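Local coordinates for FAD-binding PCMH-type domain-containing protein (Gibberella zeae, PDB 6YJO), which probably acts as an oxidoreductase of the oxygen-dependent FAD-linked family, carrying an FAD attached covalently at two points, at residues D385-P390 / L416-F421; L350-L355 / D443-T448. All blocks are in the same frame, centred on the assembly; numbering follows the deposited sequence.

Contact 1 of 2, residues D385-P390 / L416-F421; sequences DLFGGP and LLLWQF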
loop_
_atom_site.group_PDB
_atom_site.type_symbol
_atom_site.label_atom_id
_atom_site.label_comp_id
_atom_site.label_asym_id
_atom_site.label_seq_id
_atom_site.Cartn_x
_atom_site.Cartn_y
_atom_site.Cartn_z
ATOM N N ASP A 385 -1.400 0.545 -12.964
ATOM C CA ASP A 385 -0.045 1.076 -12.969
ATOM C C ASP A 385 0.855 0.213 -13.841
ATOM O O ASP A 385 0.708 -1.010 -13.891
ATOM C CB ASP A 385 0.515 1.126 -11.549
ATOM C CG ASP A 385 -0.191 2.140 -10.675
ATOM O OD1 ASP A 385 0.043 3.353 -10.861
ATOM O OD2 ASP A 385 -0.980 1.725 -9.800
ATOM N N LEU A 386 1.786 0.859 -14.538
ATOM C CA LEU A 386 2.884 0.141 -15.173
ATOM C C LEU A 386 3.915 -0.158 -14.090
ATOM O O LEU A 386 4.595 0.749 -13.597
ATOM C CB LEU A 386 3.466 0.952 -16.326
ATOM C CG LEU A 386 2.451 1.348 -17.409
ATOM C CD1 LEU A 386 3.162 1.837 -18.667
ATOM C CD2 LEU A 386 1.499 0.196 -17.740
ATOM N N PHE A 387 4.025 -1.433 -13.719
ATOM C CA PHE A 387 4.635 -1.858 -12.465
ATOM C C PHE A 387 6.033 -2.439 -12.632
ATOM O O PHE A 387 6.948 -2.058 -11.896
ATOM C CB PHE A 387 3.725 -2.897 -11.802
ATOM C CG PHE A 387 4.213 -3.383 -10.472
ATOM C CD1 PHE A 387 3.912 -2.689 -9.314
ATOM C CD2 PHE A 387 4.952 -4.549 -10.376
ATOM C CE1 PHE A 387 4.349 -3.143 -8.084
ATOM C CE2 PHE A 387 5.391 -5.005 -9.150
ATOM C CZ PHE A 387 5.088 -4.299 -8.004
ATOM N N GLY A 388 6.209 -3.376 -13.562
ATOM C CA GLY A 388 7.470 -4.083 -13.690
ATOM C C GLY A 388 8.111 -3.973 -15.057
ATOM O O GLY A 388 7.984 -2.950 -15.735
ATOM N N GLY A 389 8.807 -5.029 -15.471
ATOM C CA GLY A 389 9.508 -5.044 -16.733
ATOM C C GLY A 389 10.992 -4.765 -16.576
ATOM O O GLY A 389 11.482 -4.478 -15.480
ATOM N N PRO A 390 11.739 -4.843 -17.679
ATOM C CA PRO A 390 13.200 -4.674 -17.583
ATOM C C PRO A 390 13.633 -3.304 -17.093
ATOM O O PRO A 390 14.687 -3.192 -16.455
ATOM C CB PRO A 390 13.676 -4.931 -19.020
ATOM C CG PRO A 390 12.577 -5.726 -19.658
ATOM C CD PRO A 390 11.311 -5.217 -19.036
ATOM N N LEU A 416 3.922 -7.504 -14.270
ATOM C CA LEU A 416 4.056 -6.312 -15.093
ATOM C C LEU A 416 3.065 -5.214 -14.747
ATOM O O LEU A 416 3.421 -4.037 -14.827
ATOM C CB LEU A 416 3.895 -6.670 -16.576
ATOM C CG LEU A 416 4.001 -5.517 -17.575
ATOM C CD1 LEU A 416 5.402 -4.922 -17.564
ATOM C CD2 LEU A 416 3.625 -5.988 -18.970
ATOM N N LEU A 417 1.844 -5.568 -14.347
ATOM C CA LEU A 417 0.757 -4.614 -14.191
ATOM C C LEU A 417 0.173 -4.693 -12.789
ATOM O O LEU A 417 -0.048 -5.787 -12.263
ATOM C CB LEU A 417 -0.340 -4.871 -15.223
ATOM C CG LEU A 417 0.099 -4.827 -16.688
ATOM C CD1 LEU A 417 -1.052 -5.232 -17.602
ATOM C CD2 LEU A 417 0.637 -3.443 -17.055
ATOM N N LEU A 418 -0.083 -3.529 -12.193
ATOM C CA LEU A 418 -0.695 -3.421 -10.871
ATOM C C LEU A 418 -2.088 -2.832 -11.048
ATOM O O LEU A 418 -2.246 -1.616 -11.188
ATOM C CB LEU A 418 0.155 -2.567 -9.934
ATOM C CG LEU A 418 -0.529 -2.152 -8.629
ATOM C CD1 LEU A 418 -0.942 -3.383 -7.827
ATOM C CD2 LEU A 418 0.361 -1.234 -7.798
ATOM N N TRP A 419 -3.094 -3.700 -11.037
ATOM C CA TRP A 419 -4.477 -3.263 -11.154
ATOM C C TRP A 419 -5.041 -2.908 -9.787
ATOM O O TRP A 419 -4.746 -3.569 -8.788
ATOM C CB TRP A 419 -5.340 -4.357 -11.780
ATOM C CG TRP A 419 -4.870 -4.874 -13.105
ATOM C CD1 TRP A 419 -3.683 -5.494 -13.375
ATOM C CD2 TRP A 419 -5.600 -4.853 -14.338
ATOM N NE1 TRP A 419 -3.622 -5.841 -14.702
ATOM C CE2 TRP A 419 -4.786 -5.461 -15.317
ATOM C CE3 TRP A 419 -6.858 -4.373 -14.713
ATOM C CZ2 TRP A 419 -5.190 -5.600 -16.644
ATOM C CZ3 TRP A 419 -7.260 -4.515 -16.028
ATOM C CH2 TRP A 419 -6.429 -5.122 -16.977
ATOM N N GLN A 420 -5.861 -1.864 -9.745
ATOM C CA GLN A 420 -6.697 -1.592 -8.587
ATOM C C GLN A 420 -8.119 -1.346 -9.061
ATOM O O GLN A 420 -8.344 -0.561 -9.987
ATOM C CB GLN A 420 -6.198 -0.394 -7.775
ATOM C CG GLN A 420 -6.895 -0.276 -6.430
ATOM C CD GLN A 420 -6.522 0.976 -5.664
ATOM O OE1 GLN A 420 -6.849 1.110 -4.484
ATOM N NE2 GLN A 420 -5.846 1.902 -6.330
ATOM N N PHE A 421 -9.070 -2.034 -8.440
ATOM C CA PHE A 421 -10.490 -1.848 -8.707
ATOM C C PHE A 421 -11.114 -1.244 -7.460
ATOM O O PHE A 421 -10.995 -1.814 -6.372
ATOM C CB PHE A 421 -11.172 -3.173 -9.053
ATOM C CG PHE A 421 -10.423 -4.009 -10.060
ATOM C CD1 PHE A 421 -9.296 -4.727 -9.690
ATOM C CD2 PHE A 421 -10.869 -4.106 -11.367
ATOM C CE1 PHE A 421 -8.616 -5.505 -10.609
ATOM C CE2 PHE A 421 -10.195 -4.885 -12.290
ATOM C CZ PHE A 421 -9.067 -5.586 -11.909
#

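Contact 2 of 2, residues L350-L355 / D443-T448; sequences LMTKAL and DSVTKT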
loop_
_atom_site.group_PDB
_atom_site.type_symbol
_atom_site.label_atom_id
_atom_site.label_comp_id
_atom_site.label_asym_id
_atom_site.label_seq_id
_atom_site.Cartn_x
_atom_site.Cartn_y
_atom_site.Cartn_z
ATOM N N LEU A 350 -5.082 -6.566 -8.702
ATOM C CA LEU A 350 -4.475 -7.664 -9.439
ATOM C C LEU A 350 -3.012 -7.324 -9.678
ATOM O O LEU A 350 -2.647 -6.152 -9.806
ATOM C CB LEU A 350 -5.174 -7.931 -10.779
ATOM C CG LEU A 350 -6.515 -8.664 -10.739
ATOM C CD1 LEU A 350 -7.099 -8.738 -12.145
ATOM C CD2 LEU A 350 -6.352 -10.061 -10.152
ATOM N N MET A 351 -2.178 -8.359 -9.723
ATOM C CA MET A 351 -0.751 -8.243 -10.023
ATOM C C MET A 351 -0.470 -9.193 -11.185
ATOM O O MET A 351 0.068 -10.287 -11.003
ATOM C CB MET A 351 0.107 -8.570 -8.782
ATOM C CG MET A 351 -0.073 -7.595 -7.628
ATOM S SD MET A 351 1.441 -6.708 -7.202
ATOM C CE MET A 351 1.758 -5.825 -8.727
ATOM N N THR A 352 -0.838 -8.763 -12.389
ATOM C CA THR A 352 -0.805 -9.618 -13.567
ATOM C C THR A 352 0.516 -9.493 -14.314
ATOM O O THR A 352 1.272 -8.533 -14.153
ATOM C CB THR A 352 -1.943 -9.275 -14.537
ATOM O OG1 THR A 352 -1.741 -7.961 -15.074
ATOM C CG2 THR A 352 -3.286 -9.334 -13.845
ATOM N N LYS A 353 0.782 -10.500 -15.139
ATOM C CA LYS A 353 1.705 -10.382 -16.250
ATOM C C LYS A 353 0.978 -9.790 -17.455
ATOM O O LYS A 353 -0.227 -9.529 -17.420
ATOM C CB LYS A 353 2.296 -11.750 -16.591
ATOM C CG LYS A 353 3.108 -12.366 -15.465
ATOM C CD LYS A 353 3.447 -13.823 -15.747
ATOM C CE LYS A 353 4.415 -14.383 -14.716
ATOM N NZ LYS A 353 5.811 -13.905 -14.922
ATOM N N ALA A 354 1.730 -9.558 -18.526
ATOM C CA ALA A 354 1.163 -9.152 -19.805
ATOM C C ALA A 354 -0.053 -9.996 -20.168
ATOM O O ALA A 354 0.048 -11.217 -20.319
ATOM C CB ALA A 354 2.233 -9.277 -20.890
ATOM N N LEU A 355 -1.207 -9.345 -20.301
ATOM C CA LEU A 355 -2.412 -10.030 -20.753
ATOM C C LEU A 355 -2.309 -10.395 -22.233
ATOM O O LEU A 355 -1.681 -9.692 -23.029
ATOM C CB LEU A 355 -3.648 -9.155 -20.531
ATOM C CG LEU A 355 -4.314 -9.181 -19.154
ATOM C CD1 LEU A 355 -3.419 -8.577 -18.076
ATOM C CD2 LEU A 355 -5.655 -8.453 -19.222
ATOM N N ASP A 443 -12.381 -10.926 -12.344
ATOM C CA ASP A 443 -12.392 -12.267 -12.924
ATOM C C ASP A 443 -12.266 -12.222 -14.442
ATOM O O ASP A 443 -11.612 -13.085 -15.039
ATOM C CB ASP A 443 -13.667 -13.003 -12.523
ATOM C CG ASP A 443 -13.740 -13.265 -11.035
ATOM O OD1 ASP A 443 -12.672 -13.312 -10.389
ATOM O OD2 ASP A 443 -14.862 -13.423 -10.511
ATOM N N SER A 444 -12.896 -11.236 -15.086
ATOM C CA SER A 444 -12.805 -11.110 -16.538
ATOM C C SER A 444 -11.356 -11.077 -17.010
ATOM O O SER A 444 -11.067 -11.438 -18.155
ATOM C CB SER A 444 -13.531 -9.844 -16.997
ATOM O OG SER A 444 -12.785 -8.684 -16.673
ATOM N N VAL A 445 -10.438 -10.645 -16.144
ATOM C CA VAL A 445 -9.023 -10.587 -16.494
ATOM C C VAL A 445 -8.365 -11.951 -16.328
ATOM O O VAL A 445 -7.583 -12.381 -17.182
ATOM C CB VAL A 445 -8.319 -9.517 -15.637
ATOM C CG1 VAL A 445 -6.811 -9.663 -15.741
ATOM C CG2 VAL A 445 -8.765 -8.120 -16.044
ATOM N N THR A 446 -8.678 -12.655 -15.239
ATOM C CA THR A 446 -7.891 -13.805 -14.812
ATOM C C THR A 446 -8.427 -15.139 -15.315
ATOM O O THR A 446 -7.713 -16.145 -15.222
ATOM C CB THR A 446 -7.825 -13.842 -13.283
ATOM O OG1 THR A 446 -9.155 -13.892 -12.747
ATOM C CG2 THR A 446 -7.111 -12.608 -12.751
ATOM N N LYS A 447 -9.657 -15.176 -15.835
ATOM C CA LYS A 447 -10.282 -16.437 -16.234
ATOM C C LYS A 447 -9.353 -17.326 -17.056
ATOM O O LYS A 447 -9.169 -18.506 -16.739
ATOM C CB LYS A 447 -11.569 -16.150 -17.017
ATOM C CG LYS A 447 -12.803 -16.004 -16.134
ATOM C CD LYS A 447 -14.063 -15.688 -16.934
ATOM C CE LYS A 447 -14.480 -16.844 -17.830
ATOM N NZ LYS A 447 -15.903 -16.740 -18.263
ATOM N N THR A 448 -8.759 -16.778 -18.117
ATOM C CA THR A 448 -7.915 -17.559 -19.016
ATOM C C THR A 448 -6.478 -17.698 -18.522
ATOM O O THR A 448 -5.707 -18.466 -19.108
ATOM C CB THR A 448 -7.923 -16.915 -20.407
ATOM O OG1 THR A 448 -9.269 -16.857 -20.893
ATOM C CG2 THR A 448 -7.067 -17.711 -21.390
#

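Contact 1 of 2, residues D385-P390 / L416-F421
The carbonyl oxygen L416 O is gripped by two consecutive amides where the strand pair 385-386 and 417-421 begins to part. F387 N donates to L416 O at 2.9 Å, and G388 N reaches the same L416 O at 3.1 Å. Both come from the same face of the carbonyl plane, but G388 N stands 40° out of it, and so not on a lone pair. The antiparallel pairing proper is closed by D385 and L418, a hydrogen-bonded pair in which D385 N reaches L418 O at 2.9 Å and L418 N returns a nearly straight bond of 3.1 Å to D385 O.

The side chains divide between the two faces of the sheet. On one, L386 and L417, a non-hydrogen-bonded pair, lie side by side and meet methyl to methyl, CD2 of L386 being 3.8 Å from CD2 of L417. On the other, D385 and L418 run alongside each other. F387 has its CG anti to the backbone N (chi1 -178°), which brings the ring slantwise against L418, CD1 of F387 resting 3.8 Å from CB of L418. Past the end of the strand pairing, L416 CD1 packs against the G388 carbonyl, while the backbone angles of G389 are ones that suit glycine.

The face bearing D385 and L418 is turned to the flavin region: the side chain of L418 comes to about 5 Å from the bound FAD, and F387 meets the ring of Y176, an FAD-binding residue. Buried D385 OD1 is satisfied by Q276. L416 and L417 stand together opposite T352 of strand 346-352, a classic beta bulge at the start of strand 417-423. Strand 380-386 thus pairs with 417-423 within a seven-stranded antiparallel sheet, and helix 252-268 packs on L386 and L417.

Contact 2 of 2, residues L350-L355 / D443-T448
V445 is overlapped on its CG1 methyl by three side chains of segment 350-355. With V445 CG1 anti to the backbone N (chi1 167°), this branch meets the strand and the loop beyond it. L350 slides past V445 in the opposite direction, its CD1 lying 3.7 Å from V445 CG1. L355 comes at about a right angle, CD2 of L355 standing 3.9 Å from V445 CG1, and the T352 methyl CG2 also crosses V445, at 4.0 Å from the same CG1.

The forked end of L350 serves two helix residues at once. While CD1 faces V445, its other methyl CD2 touches T446 CG2 at 3.7 Å, the two side chains meeting at a slant. T446 thus offers its methyl to the strand, and its hydroxyl makes a weak bond back to D443 O. T352 also separates its two ends: CG2 joins the apolar patch, and OG1 is hydrogen-bonded to the indole NE1 of W419.

All five touching residues are buried, and the interface between the segments is apolar. W454 touches both L350 and T446, and V360 of helix 357-371 touches L355. The C-terminal part of helix 431-446 therefore packs across an outermost strand, 346-352, of the antiparallel sheet: alpha/beta layer packing, on a sheet whose other face approaches the FAD.

In the fold
From the N terminus, the chain enters strand 346-352 and its following loop, the first half of contact 2, then passes through helix 357-371 to strand 380-386. A long connection without helix or strand, 25 residues of it between the two segments, leads to strand 417-423, and contact 1 closes it. Helix 431-446 follows and returns to segment 350-355, so contact 2 closes a longer loop with contact 1 wholly within it. The centres are 11 Å apart, and the two join directly: W419 N lies 2.8 Å from L350 O, a probable hydrogen bond, and F387 packs on M351. Together they tie three neighbouring strands and one helix into a layered unit.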